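Local coordinates for protein RNA-directed RNA polymerase (Infectious pancreatic necrosis virus, PDB 2YI9) that catalyses RNA-templated RNA synthesis from ribonucleoside triphosphates and probably occurs both free and covalently attached to the viral genomic RNA, at residues V383-D388 against L482-V487; N389-Q394 against L558-W563; S400-K405 against K516-L521. All blocks are in the same frame, centred on the assembly; numbering follows the deposited sequence. Where two conformers were deposited one is given.

In the fold
The three contacts meet in the palm of the polymerase, around the antiparallel sheet of strands 382-386, 389-394, 397-403 and 515-521. Interaction 1 is the buried one. It packs the first strand and its turn on helix 476-493 with methyl contacts and one hydrogen bond. Interaction 2 is partly buried and joins the second strand to a different sheet mainly through one tyrosine, by its ring and its hydroxyl. Interaction 3 lies within the palm sheet, pairs its last two strands by backbone bonds and carries charged side chains, some exposed, on the face that also bears the metal ligand D402. Interactions 2 and 3 share the magnesium ion: N389 binds it from one, D402 from the other.

Interaction 1. Residues V383-D388 against L482-V487; sequences VMIYAD and LMSTIV
I385 holds CG1 beside its backbone N (chi1 -54°), which leaves CG2 on the side that meets S484. S484 has its OG anti to its carbonyl carbon (chi1 -71°), and this carries the hydroxyl to the backbone of A387. The contact therefore has an apolar and a polar half. In the apolar half, I385 CG2 lies 3.6 Å from S484 CB. Beside it, I385 CD1 lies loosely against T485 OG1 at 4.1 Å, the two side chains crossing at about a right angle. T485 OG1 has its polar partners elsewhere, in H481 O and T204 OG1. In the polar half, S484 OG donates to A387 O over 2.7 Å, in the carbonyl plane and on a lone pair.

A387 and D388 turn the chain between strands 382-386 and 389-394. Their backbone angles are near those of a type II' turn. They belong to the Ala-Asp-Asn sequence that birnavirus polymerases carry in motif C. H481 ND1 bonds A387 N, so the helix grips both polar backbone atoms of this residue. Helix 476-493 thus lies against the first palm hairpin. L403 of strand 397-403 also touches S484, and helix 412-426 packs on L482, M483 and I486.

Interaction 2. Residues N389-Q394 against L558-W563; sequences NIYILQ and LDLLGW. With MG (magnesium ion), chain F.
The phenol oxygen of Y391 links the backbone of L561 to the water shell of the magnesium ion. L561 N donates to Y391 OH over 3.0 Å in a nearly straight bond, 168° at the hydrogen. Water 1 lies 2.6 Å from the same Y391 OH and is itself a ligand of the magnesium. D559 O is also close, near the plane of the ring at its edge.

The tyrosine ring is packed as well as bonded. CG of Y391 lies anti to its carbonyl carbon (chi1 -59°), which points the ring across to the turn at 560-563. L560 CD1 sits over one face, 4.0 Å from the ring centroid, in a CH-pi contact. L561 CD2 comes to 3.6 Å from Y391 OH. The same methyl is 4.2 Å from N389 ND2. W398 lies against the ring too, with the two planes about 25° apart.

L560 to W563 form a type I' turn, and D559 and L560 both face W563 in a G1 beta bulge. This backbone shape is consistent with L561 N facing the tyrosine.

N389 binds the magnesium directly through OD1 at 2.1 Å, while its ND2 bonds Y386 O, which fixes the rotation of the amide. Four waters and D402 complete the six ligands. The strand therefore holds the ion in two ways, directly by N389 and through water by Y391. The metal would probably polarise water 1, and the short distance to the phenol oxygen is consistent with a firm link, whichever way the proton lies.

Interaction 3. Residues S400-K405 against K516-L521; sequences SIDLEK and KIEREL. With MG (magnesium ion), chain F.
This contact pairs two antiparallel strands of the polymerase palm, and D402 on one of them is a magnesium ligand. D402 is probably the motif A aspartate of the birnavirus palm. The pairing runs through the backbone. D402 N donates to K516 O and K516 N to D402 O, each over 2.9 Å. S400 N donates to R519 O.

The register shifts by one between S400 and I401. E518 and R519 both face S400 in a classic beta bulge. S400 O takes two donors there, E518 N at 2.8 Å and R519 N at 3.2 Å. The first comes almost end-on to the carbonyl, the second in its plane on a lone pair.

I401 and I517 lie side by side on one face of the sheet, CG1 to CG1 3.9 Å. S400, D402, K516 and R519 use the other face. S400 CB packs on R519 CB there. D402 holds CG beside its backbone N, anti to the carbonyl carbon (chi1 -68°), and this sets the carboxylate at the ion, where OD1 binds magnesium at 2.1 Å. D402 OD2 takes a bond from water 2, another ligand of the metal. Water 4, also bound to magnesium, lies 2.8 Å from S400 OG and donates to I401 O. The carboxylate is thus held by the metal and by its water shell.

Strand 515-521 forms one border of the four-stranded sheet. Strand 397-403 lies between it and 389-394, where I401 touches I390 and I392. R519 reaches out to E579 in a salt bridge. K405 packs on helix 164-179.

Interaction 1. Residues V383-D388 against L482-V487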
loop_
_atom_site.group_PDB
_atom_site.type_symbol
_atom_site.label_atom_id
_atom_site.label_comp_id
_atom_site.label_asym_id
_atom_site.label_seq_id
_atom_site.Cartn_x
_atom_site.Cartn_y
_atom_site.Cartn_z
ATOM N N VAL A 383 -21.505 -3.287 -3.787
ATOM C CA VAL A 383 -20.277 -2.546 -4.000
ATOM C C VAL A 383 -19.246 -3.009 -2.970
ATOM O O VAL A 383 -19.606 -3.294 -1.825
ATOM C CB VAL A 383 -20.459 -0.993 -4.049
ATOM C CG1 VAL A 383 -20.900 -0.429 -2.698
ATOM C CG2 VAL A 383 -19.178 -0.283 -4.525
ATOM N N MET A 384 -17.979 -3.092 -3.384
ATOM C CA MET A 384 -16.861 -3.410 -2.493
ATOM C C MET A 384 -15.726 -2.434 -2.815
ATOM O O MET A 384 -15.570 -2.028 -3.972
ATOM C CB MET A 384 -16.383 -4.868 -2.621
ATOM C CG MET A 384 -17.465 -5.916 -2.393
ATOM S SD MET A 384 -16.723 -7.557 -2.531
ATOM C CE MET A 384 -18.170 -8.529 -2.943
ATOM N N ILE A 385 -14.956 -2.035 -1.793
ATOM C CA ILE A 385 -13.865 -1.074 -1.971
ATOM C C ILE A 385 -12.559 -1.591 -1.341
ATOM O O ILE A 385 -12.548 -2.052 -0.197
ATOM C CB ILE A 385 -14.240 0.339 -1.384
ATOM C CG1 ILE A 385 -15.574 0.894 -1.956
ATOM C CG2 ILE A 385 -13.072 1.375 -1.544
ATOM C CD1 ILE A 385 -16.219 2.047 -1.119
ATOM N N TYR A 386 -11.464 -1.436 -2.064
ATOM C CA TYR A 386 -10.131 -1.758 -1.545
ATOM C C TYR A 386 -9.151 -0.737 -2.121
ATOM O O TYR A 386 -8.771 -0.859 -3.281
ATOM C CB TYR A 386 -9.697 -3.190 -1.907
ATOM C CG TYR A 386 -8.432 -3.590 -1.181
ATOM C CD1 TYR A 386 -8.483 -4.141 0.097
ATOM C CD2 TYR A 386 -7.177 -3.375 -1.751
ATOM C CE1 TYR A 386 -7.328 -4.536 0.762
ATOM C CE2 TYR A 386 -6.007 -3.737 -1.078
ATOM C CZ TYR A 386 -6.091 -4.327 0.176
ATOM O OH TYR A 386 -4.968 -4.682 0.879
ATOM N N ALA A 387 -8.774 0.272 -1.331
ATOM C CA ALA A 387 -7.875 1.341 -1.773
ATOM C C ALA A 387 -8.384 1.906 -3.131
ATOM O O ALA A 387 -9.533 2.311 -3.200
ATOM C CB ALA A 387 -6.415 0.834 -1.872
ATOM N N ASP A 388 -7.565 1.868 -4.203
ATOM C CA ASP A 388 -7.929 2.364 -5.534
ATOM C C ASP A 388 -8.730 1.352 -6.390
ATOM O O ASP A 388 -8.834 1.540 -7.602
ATOM C CB ASP A 388 -6.672 2.856 -6.285
ATOM C CG ASP A 388 -5.621 1.781 -6.461
ATOM O OD1 ASP A 388 -5.517 0.905 -5.574
ATOM O OD2 ASP A 388 -4.889 1.824 -7.481
ATOM N N LEU A 482 -10.170 6.517 0.415
ATOM C CA LEU A 482 -11.017 7.695 0.551
ATOM C C LEU A 482 -11.442 8.222 -0.842
ATOM O O LEU A 482 -12.603 8.569 -1.034
ATOM C CB LEU A 482 -10.309 8.790 1.395
ATOM C CG LEU A 482 -10.991 10.180 1.429
ATOM C CD1 LEU A 482 -12.464 10.069 1.904
ATOM C CD2 LEU A 482 -10.283 11.068 2.377
ATOM N N MET A 483 -10.529 8.243 -1.809
ATOM C CA MET A 483 -10.875 8.671 -3.173
ATOM C C MET A 483 -11.895 7.728 -3.808
ATOM O O MET A 483 -12.859 8.198 -4.416
ATOM C CB MET A 483 -9.626 8.837 -4.040
ATOM C CG MET A 483 -8.809 10.062 -3.622
ATOM S SD MET A 483 -7.470 10.356 -4.758
ATOM C CE MET A 483 -6.354 8.991 -4.358
ATOM N N SER A 484 -11.740 6.410 -3.600
ATOM C CA SER A 484 -12.725 5.437 -4.112
ATOM C C SER A 484 -14.073 5.623 -3.407
ATOM O O SER A 484 -15.118 5.490 -4.048
ATOM C CB SER A 484 -12.222 4.012 -3.916
ATOM O OG SER A 484 -11.158 3.751 -4.808
ATOM N N THR A 485 -14.044 5.972 -2.093
ATOM C CA THR A 485 -15.252 6.230 -1.301
ATOM C C THR A 485 -16.034 7.406 -1.916
ATOM O O THR A 485 -17.259 7.329 -2.006
ATOM C CB THR A 485 -14.879 6.477 0.180
ATOM O OG1 THR A 485 -14.388 5.256 0.720
ATOM C CG2 THR A 485 -16.066 6.984 1.025
ATOM N N ILE A 486 -15.324 8.475 -2.340
ATOM C CA ILE A 486 -15.942 9.648 -2.978
ATOM C C ILE A 486 -16.617 9.231 -4.309
ATOM O O ILE A 486 -17.772 9.584 -4.544
ATOM C CB ILE A 486 -14.923 10.812 -3.157
ATOM C CG1 ILE A 486 -14.494 11.368 -1.770
ATOM C CG2 ILE A 486 -15.493 11.937 -4.081
ATOM C CD1 ILE A 486 -13.260 12.324 -1.788
ATOM N N VAL A 487 -15.902 8.458 -5.141
ATOM C CA VAL A 487 -16.449 7.970 -6.413
ATOM C C VAL A 487 -17.728 7.146 -6.172
ATOM O O VAL A 487 -18.735 7.382 -6.841
ATOM C CB VAL A 487 -15.395 7.195 -7.251
ATOM C CG1 VAL A 487 -16.026 6.585 -8.515
ATOM C CG2 VAL A 487 -14.215 8.111 -7.616
#

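Interaction 2. Residues N389-Q394 against L558-W563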
loop_
_atom_site.group_PDB
_atom_site.type_symbol
_atom_site.label_atom_id
_atom_site.label_comp_id
_atom_site.label_asym_id
_atom_site.label_seq_id
_atom_site.Cartn_x
_atom_site.Cartn_y
_atom_site.Cartn_z
ATOM N N ASN A 389 -9.284 0.286 -5.773
ATOM C CA ASN A 389 -10.100 -0.715 -6.485
ATOM C C ASN A 389 -11.540 -0.617 -6.033
ATOM O O ASN A 389 -11.823 -0.543 -4.826
ATOM C CB ASN A 389 -9.604 -2.158 -6.221
ATOM C CG ASN A 389 -8.143 -2.344 -6.506
ATOM O OD1 ASN A 389 -7.747 -2.544 -7.634
ATOM N ND2 ASN A 389 -7.299 -2.231 -5.498
ATOM N N ILE A 390 -12.449 -0.645 -7.003
ATOM C CA ILE A 390 -13.885 -0.622 -6.749
ATOM C C ILE A 390 -14.471 -1.829 -7.478
ATOM O O ILE A 390 -14.152 -2.057 -8.638
ATOM C CB ILE A 390 -14.547 0.711 -7.230
ATOM C CG1 ILE A 390 -14.039 1.931 -6.436
ATOM C CG2 ILE A 390 -16.106 0.614 -7.226
ATOM C CD1 ILE A 390 -14.286 3.308 -7.145
ATOM N N TYR A 391 -15.326 -2.585 -6.801
ATOM C CA TYR A 391 -16.031 -3.712 -7.406
ATOM C C TYR A 391 -17.509 -3.427 -7.328
ATOM O O TYR A 391 -18.019 -3.089 -6.261
ATOM C CB TYR A 391 -15.685 -5.046 -6.718
ATOM C CG TYR A 391 -14.206 -5.349 -6.773
ATOM C CD1 TYR A 391 -13.638 -5.932 -7.901
ATOM C CD2 TYR A 391 -13.360 -4.990 -5.725
ATOM C CE1 TYR A 391 -12.271 -6.205 -7.961
ATOM C CE2 TYR A 391 -11.986 -5.219 -5.793
ATOM C CZ TYR A 391 -11.449 -5.836 -6.911
ATOM O OH TYR A 391 -10.102 -6.089 -6.972
ATOM N N ILE A 392 -18.187 -3.506 -8.461
ATOM C CA ILE A 392 -19.623 -3.293 -8.515
ATOM C C ILE A 392 -20.304 -4.501 -9.131
ATOM O O ILE A 392 -19.912 -4.970 -10.204
ATOM C CB ILE A 392 -20.004 -1.973 -9.261
ATOM C CG1 ILE A 392 -19.603 -0.721 -8.429
ATOM C CG2 ILE A 392 -21.528 -1.951 -9.638
ATOM C CD1 ILE A 392 -19.682 0.628 -9.195
ATOM N N LEU A 393 -21.344 -4.985 -8.447
ATOM C CA LEU A 393 -22.215 -6.027 -8.957
ATOM C C LEU A 393 -23.543 -5.325 -9.249
ATOM O O LEU A 393 -24.194 -4.837 -8.323
ATOM C CB LEU A 393 -22.416 -7.157 -7.924
ATOM C CG LEU A 393 -23.044 -8.475 -8.426
ATOM C CD1 LEU A 393 -23.115 -9.496 -7.307
ATOM C CD2 LEU A 393 -24.469 -8.276 -8.899
ATOM N N GLN A 394 -23.925 -5.233 -10.521
ATOM C CA GLN A 394 -25.211 -4.674 -10.935
ATOM C C GLN A 394 -25.604 -5.218 -12.289
ATOM O O GLN A 394 -24.728 -5.536 -13.090
ATOM C CB GLN A 394 -25.272 -3.136 -10.845
ATOM C CG GLN A 394 -24.819 -2.346 -12.057
ATOM C CD GLN A 394 -25.011 -0.868 -11.820
ATOM O OE1 GLN A 394 -24.091 -0.162 -11.378
ATOM N NE2 GLN A 394 -26.224 -0.376 -12.028
ATOM N N LEU A 558 -13.270 -12.952 -11.117
ATOM C CA LEU A 558 -13.587 -11.734 -10.395
ATOM C C LEU A 558 -12.455 -10.713 -10.370
ATOM O O LEU A 558 -12.710 -9.517 -10.183
ATOM C CB LEU A 558 -13.946 -12.071 -8.928
ATOM C CG LEU A 558 -15.151 -12.970 -8.652
ATOM C CD1 LEU A 558 -15.243 -13.277 -7.157
ATOM C CD2 LEU A 558 -16.468 -12.353 -9.202
ATOM N N ASP A 559 -11.216 -11.189 -10.450
ATOM C CA ASP A 559 -10.006 -10.382 -10.242
ATOM C C ASP A 559 -10.145 -9.644 -8.907
ATOM O O ASP A 559 -9.951 -8.434 -8.821
ATOM C CB ASP A 559 -9.682 -9.425 -11.410
ATOM C CG ASP A 559 -8.272 -8.827 -11.270
ATOM O OD1 ASP A 559 -7.347 -9.562 -10.837
ATOM O OD2 ASP A 559 -8.121 -7.615 -11.487
ATOM N N LEU A 560 -10.587 -10.382 -7.881
ATOM C CA LEU A 560 -10.813 -9.815 -6.569
ATOM C C LEU A 560 -9.458 -9.759 -5.886
ATOM O O LEU A 560 -8.970 -10.770 -5.367
ATOM C CB LEU A 560 -11.836 -10.656 -5.788
ATOM C CG LEU A 560 -12.198 -10.121 -4.400
ATOM C CD1 LEU A 560 -13.078 -8.879 -4.514
ATOM C CD2 LEU A 560 -12.875 -11.208 -3.586
ATOM N N LEU A 561 -8.806 -8.585 -5.976
ATOM C CA LEU A 561 -7.455 -8.364 -5.451
ATOM C C LEU A 561 -6.463 -9.386 -6.049
ATOM O O LEU A 561 -5.608 -9.896 -5.341
ATOM C CB LEU A 561 -7.436 -8.365 -3.897
ATOM C CG LEU A 561 -8.472 -7.418 -3.251
ATOM C CD1 LEU A 561 -8.315 -7.413 -1.742
ATOM C CD2 LEU A 561 -8.369 -5.968 -3.866
ATOM N N GLY A 562 -6.652 -9.703 -7.331
ATOM C CA GLY A 562 -5.819 -10.649 -8.056
ATOM C C GLY A 562 -6.288 -12.097 -8.022
ATOM O O GLY A 562 -5.602 -12.964 -8.551
ATOM N N TRP A 563 -7.464 -12.382 -7.421
ATOM C CA TRP A 563 -7.971 -13.757 -7.285
ATOM C C TRP A 563 -9.231 -14.082 -8.083
ATOM O O TRP A 563 -10.143 -13.263 -8.175
ATOM C CB TRP A 563 -8.205 -14.117 -5.804
ATOM C CG TRP A 563 -7.005 -13.873 -4.939
ATOM C CD1 TRP A 563 -6.730 -12.746 -4.212
ATOM C CD2 TRP A 563 -5.868 -14.747 -4.772
ATOM N NE1 TRP A 563 -5.509 -12.872 -3.584
ATOM C CE2 TRP A 563 -4.956 -14.086 -3.911
ATOM C CE3 TRP A 563 -5.541 -16.031 -5.250
ATOM C CZ2 TRP A 563 -3.734 -14.661 -3.533
ATOM C CZ3 TRP A 563 -4.344 -16.612 -4.852
ATOM C CH2 TRP A 563 -3.444 -15.919 -4.027
HETATM MG MG MG F . -8.237 -3.427 -9.495
HETATM O O HOH W 1 -8.370 -5.310 -8.733
HETATM O O HOH W 2 -8.324 -4.191 -11.430
HETATM O O HOH W 3 -5.980 -3.471 -9.522
HETATM O O HOH W 4 -10.426 -3.154 -9.415
#

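Interaction 3. Residues S400-K405 against K516-L521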
loop_
_atom_site.group_PDB
_atom_site.type_symbol
_atom_site.label_atom_id
_atom_site.label_comp_id
_atom_site.label_asym_id
_atom_site.label_seq_id
_atom_site.Cartn_x
_atom_site.Cartn_y
_atom_site.Cartn_z
ATOM N N SER A 400 -14.982 -4.650 -12.348
ATOM C CA SER A 400 -13.772 -4.364 -11.608
ATOM C C SER A 400 -13.303 -3.012 -12.144
ATOM O O SER A 400 -13.039 -2.864 -13.346
ATOM C CB SER A 400 -12.714 -5.439 -11.828
ATOM O OG SER A 400 -11.546 -5.065 -11.118
ATOM N N ILE A 401 -13.297 -2.000 -11.260
ATOM C CA ILE A 401 -12.946 -0.628 -11.602
ATOM C C ILE A 401 -11.674 -0.230 -10.875
ATOM O O ILE A 401 -11.491 -0.590 -9.711
ATOM C CB ILE A 401 -14.147 0.312 -11.271
ATOM C CG1 ILE A 401 -15.388 -0.032 -12.136
ATOM C CG2 ILE A 401 -13.795 1.832 -11.374
ATOM C CD1 ILE A 401 -16.679 0.052 -11.385
ATOM N N ASP A 402 -10.794 0.515 -11.555
ATOM C CA ASP A 402 -9.591 1.033 -10.903
ATOM C C ASP A 402 -9.552 2.509 -11.069
ATOM O O ASP A 402 -9.891 3.019 -12.134
ATOM C CB ASP A 402 -8.298 0.450 -11.523
ATOM C CG ASP A 402 -8.078 -1.023 -11.270
ATOM O OD1 ASP A 402 -8.323 -1.477 -10.137
ATOM O OD2 ASP A 402 -7.677 -1.727 -12.208
ATOM N N LEU A 403 -9.058 3.210 -10.057
ATOM C CA LEU A 403 -8.762 4.636 -10.228
ATOM C C LEU A 403 -7.575 4.642 -11.205
ATOM O O LEU A 403 -6.749 3.709 -11.183
ATOM C CB LEU A 403 -8.359 5.298 -8.900
ATOM C CG LEU A 403 -9.368 5.187 -7.744
ATOM C CD1 LEU A 403 -8.915 6.014 -6.554
ATOM C CD2 LEU A 403 -10.831 5.535 -8.200
ATOM N N GLU A 404 -7.536 5.609 -12.114
ATOM C CA GLU A 404 -6.444 5.666 -13.092
ATOM C C GLU A 404 -5.258 6.313 -12.401
ATOM O O GLU A 404 -5.362 7.473 -11.986
ATOM C CB GLU A 404 -6.885 6.451 -14.345
ATOM C CG GLU A 404 -5.796 6.619 -15.389
ATOM C CD GLU A 404 -6.145 7.508 -16.571
ATOM O OE1 GLU A 404 -7.094 8.315 -16.461
ATOM O OE2 GLU A 404 -5.409 7.457 -17.582
ATOM N N LYS A 405 -4.159 5.535 -12.213
ATOM C CA LYS A 405 -2.927 5.946 -11.505
ATOM C C LYS A 405 -3.353 6.645 -10.207
ATOM O O LYS A 405 -3.099 7.848 -10.038
ATOM C CB LYS A 405 -2.065 6.832 -12.429
ATOM C CG LYS A 405 -1.524 5.994 -13.568
ATOM C CD LYS A 405 -0.968 6.787 -14.713
ATOM C CE LYS A 405 -0.529 5.831 -15.795
ATOM N NZ LYS A 405 -1.644 5.455 -16.698
ATOM N N LYS A 516 -11.205 3.902 -14.569
ATOM C CA LYS A 516 -11.524 3.095 -15.740
ATOM C C LYS A 516 -12.044 1.745 -15.323
ATOM O O LYS A 516 -11.699 1.243 -14.256
ATOM C CB LYS A 516 -10.315 2.957 -16.703
ATOM C CG LYS A 516 -9.017 2.518 -16.061
ATOM C CD LYS A 516 -7.881 2.581 -17.074
ATOM C CE LYS A 516 -6.560 2.249 -16.438
ATOM N NZ LYS A 516 -5.538 1.837 -17.440
ATOM N N ILE A 517 -12.856 1.153 -16.187
ATOM C CA ILE A 517 -13.411 -0.179 -16.004
ATOM C C ILE A 517 -12.336 -1.132 -16.532
ATOM O O ILE A 517 -11.987 -1.063 -17.703
ATOM C CB ILE A 517 -14.796 -0.343 -16.711
ATOM C CG1 ILE A 517 -15.931 0.399 -15.939
ATOM C CG2 ILE A 517 -15.190 -1.837 -16.795
ATOM C CD1 ILE A 517 -15.841 1.920 -15.683
ATOM N N GLU A 518 -11.800 -1.984 -15.662
ATOM C CA GLU A 518 -10.786 -2.930 -16.082
ATOM C C GLU A 518 -11.382 -4.224 -16.579
ATOM O O GLU A 518 -10.842 -4.812 -17.507
ATOM C CB GLU A 518 -9.782 -3.170 -14.967
ATOM C CG GLU A 518 -9.037 -1.895 -14.613
ATOM C CD GLU A 518 -7.872 -1.458 -15.481
ATOM O OE1 GLU A 518 -7.729 -1.950 -16.626
ATOM O OE2 GLU A 518 -7.105 -0.592 -15.002
ATOM N N ARG A 519 -12.496 -4.657 -15.976
ATOM C CA ARG A 519 -13.170 -5.893 -16.341
ATOM C C ARG A 519 -14.658 -5.763 -16.195
ATOM O O ARG A 519 -15.152 -5.135 -15.254
ATOM C CB ARG A 519 -12.679 -7.009 -15.409
ATOM C CG ARG A 519 -13.121 -8.401 -15.817
ATOM C CD ARG A 519 -12.314 -9.446 -15.105
ATOM N NE ARG A 519 -10.883 -9.236 -15.326
ATOM C CZ ARG A 519 -9.957 -10.123 -15.016
ATOM N NH1 ARG A 519 -10.302 -11.286 -14.484
ATOM N NH2 ARG A 519 -8.676 -9.860 -15.240
ATOM N N GLU A 520 -15.367 -6.423 -17.118
ATOM C CA GLU A 520 -16.810 -6.533 -17.161
ATOM C C GLU A 520 -17.096 -8.035 -17.325
ATOM O O GLU A 520 -16.821 -8.609 -18.383
ATOM C CB GLU A 520 -17.320 -5.727 -18.347
ATOM C CG GLU A 520 -18.806 -5.842 -18.581
ATOM C CD GLU A 520 -19.279 -5.222 -19.876
ATOM O OE1 GLU A 520 -18.478 -5.111 -20.831
ATOM O OE2 GLU A 520 -20.462 -4.829 -19.928
ATOM N N LEU A 521 -17.572 -8.677 -16.257
ATOM C CA LEU A 521 -17.882 -10.106 -16.248
ATOM C C LEU A 521 -19.398 -10.267 -16.397
ATOM O O LEU A 521 -20.152 -10.129 -15.430
ATOM C CB LEU A 521 -17.334 -10.725 -14.949
ATOM C CG LEU A 521 -17.241 -12.230 -14.814
ATOM C CD1 LEU A 521 -16.377 -12.829 -15.939
ATOM C CD2 LEU A 521 -16.620 -12.593 -13.456
HETATM MG MG MG F . -8.237 -3.427 -9.495
HETATM O O HOH W 4 -10.426 -3.154 -9.415
HETATM O O HOH W 2 -8.324 -4.191 -11.430
HETATM O O HOH W 5 -3.539 3.273 -15.912
HETATM O O HOH W 3 -5.980 -3.471 -9.522
HETATM O O HOH W 1 -8.370 -5.310 -8.733
#